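Local coordinates for Ctr9 protein (Myceliophthora thermophila, PDB 6AF0) that probably binds the RNA polymerase II complex and contains tetratricopeptide repeats in a long, largely helical chain, at residues L529-L534 with L558-R563. Residues are numbered along the deposited sequence; the frame is centred on the assembly and turned at random.
Sequences LPPQLL and LDSCAR
In the helical hairpin of a tetratricopeptide repeat, the start of helix 531-543 meets the later turns of its partner, helix 547-566, and the two touch chiefly through P531 and S560. Their CA atoms lie 5.9 Å apart. S560 carries the polar link: its hydroxyl, swung opposite the backbone N (chi1 176°), reaches across the hairpin and donates to the carbonyl of L529, OG to O 2.5 Å. The donor approaches 33° out of the carbonyl plane, at a C=O...OG angle of 147°. The bond ties the carbonyl just ahead of P530, the N-cap of helix 531-543, to helix 547-566. With the hydroxyl removed, as by an alanine here, the L529 carbonyl would probably lose this donor and the loop end its polar tie to the second helix. Here the two antiparallel helices of the TPR hairpin come close, and P531 points its ring carbons at helix 547-566, CB and CG against the thiol of C561, with CG to SG at 3.5 Å. One turn on, L534 brings CD1 to 4.1 Å from S560 CB and also packs on F553 and A557. At the outer margin, the R563 chain bends at chi3 and folds its guanidinium over the carbonyl O of S560; L529 N lies at the guanidinium edge, 3.8 Å from NH2, a contact and not a hydrogen bond. The L529 side chain turns away, onto E499 and I503 of helix 488-504.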
# COMPACT_ATOMS: atom_id res chain seq x y z
N LEU A 529 20.00 -16.07 10.57
CA LEU A 529 19.42 -15.59 9.30
C LEU A 529 20.34 -14.47 8.80
O LEU A 529 21.37 -14.20 9.42
CB LEU A 529 18.01 -15.04 9.54
CG LEU A 529 16.91 -15.91 10.13
CD1 LEU A 529 17.48 -17.16 10.77
CD2 LEU A 529 16.10 -15.12 11.16
N PRO A 530 19.98 -13.78 7.69
CA PRO A 530 20.92 -12.74 7.27
C PRO A 530 21.13 -11.66 8.36
O PRO A 530 20.18 -11.28 9.07
CB PRO A 530 20.28 -12.15 6.00
CG PRO A 530 19.29 -13.16 5.54
CD PRO A 530 18.85 -13.92 6.76
N PRO A 531 22.38 -11.18 8.50
CA PRO A 531 22.82 -10.25 9.56
C PRO A 531 22.02 -8.94 9.66
O PRO A 531 21.75 -8.45 10.75
CB PRO A 531 24.26 -9.94 9.16
CG PRO A 531 24.70 -11.13 8.40
CD PRO A 531 23.50 -11.55 7.62
N GLN A 532 21.68 -8.36 8.52
CA GLN A 532 21.03 -7.08 8.53
C GLN A 532 19.69 -7.18 9.24
O GLN A 532 19.36 -6.37 10.11
CB GLN A 532 20.87 -6.56 7.11
CG GLN A 532 22.20 -6.31 6.40
CD GLN A 532 22.71 -7.52 5.65
OE1 GLN A 532 22.23 -8.64 5.86
NE2 GLN A 532 23.67 -7.29 4.76
N LEU A 533 18.92 -8.19 8.87
CA LEU A 533 17.64 -8.40 9.51
C LEU A 533 17.79 -8.50 11.04
O LEU A 533 17.11 -7.81 11.79
CB LEU A 533 16.97 -9.67 8.96
CG LEU A 533 15.60 -10.03 9.54
CD1 LEU A 533 14.56 -8.97 9.25
CD2 LEU A 533 15.10 -11.36 9.02
N LEU A 534 18.69 -9.35 11.49
CA LEU A 534 18.93 -9.57 12.92
C LEU A 534 19.38 -8.30 13.63
O LEU A 534 18.92 -8.01 14.73
CB LEU A 534 19.99 -10.64 13.13
CG LEU A 534 19.74 -12.01 12.47
CD1 LEU A 534 20.97 -12.88 12.63
CD2 LEU A 534 18.51 -12.68 13.07
N LEU A 558 26.43 -11.22 14.33
CA LEU A 558 27.86 -11.45 14.19
C LEU A 558 28.16 -12.88 13.81
O LEU A 558 28.88 -13.15 12.85
CB LEU A 558 28.59 -11.09 15.50
CG LEU A 558 28.72 -9.60 15.80
CD1 LEU A 558 29.34 -9.38 17.17
CD2 LEU A 558 29.56 -8.91 14.73
N ASP A 559 27.59 -13.82 14.55
CA ASP A 559 27.81 -15.23 14.25
C ASP A 559 27.43 -15.47 12.80
O ASP A 559 28.21 -16.00 12.01
CB ASP A 559 26.99 -16.10 15.19
CG ASP A 559 27.46 -15.99 16.62
OD1 ASP A 559 28.66 -15.70 16.84
OD2 ASP A 559 26.62 -16.17 17.52
N SER A 560 26.23 -15.00 12.46
CA SER A 560 25.70 -15.16 11.13
C SER A 560 26.66 -14.62 10.06
O SER A 560 26.82 -15.25 9.03
CB SER A 560 24.32 -14.51 11.02
OG SER A 560 23.84 -14.59 9.69
N CYS A 561 27.28 -13.46 10.31
CA CYS A 561 28.32 -12.91 9.39
C CYS A 561 29.54 -13.81 9.28
O CYS A 561 30.17 -13.90 8.23
CB CYS A 561 28.85 -11.55 9.84
SG CYS A 561 27.71 -10.16 9.83
N ALA A 562 29.90 -14.44 10.39
CA ALA A 562 31.02 -15.39 10.39
C ALA A 562 30.70 -16.57 9.47
O ALA A 562 31.55 -16.99 8.69
CB ALA A 562 31.33 -15.86 11.80
N ARG A 563 29.48 -17.10 9.57
CA ARG A 563 29.04 -18.17 8.69
C ARG A 563 29.09 -17.77 7.23
O ARG A 563 29.43 -18.59 6.38
CB ARG A 563 27.63 -18.65 9.05
CG ARG A 563 26.91 -19.33 7.89
CD ARG A 563 25.70 -20.10 8.37
NE ARG A 563 24.75 -19.23 9.05
CZ ARG A 563 23.99 -18.32 8.45
NH1 ARG A 563 24.03 -18.11 7.14
NH2 ARG A 563 23.18 -17.60 9.17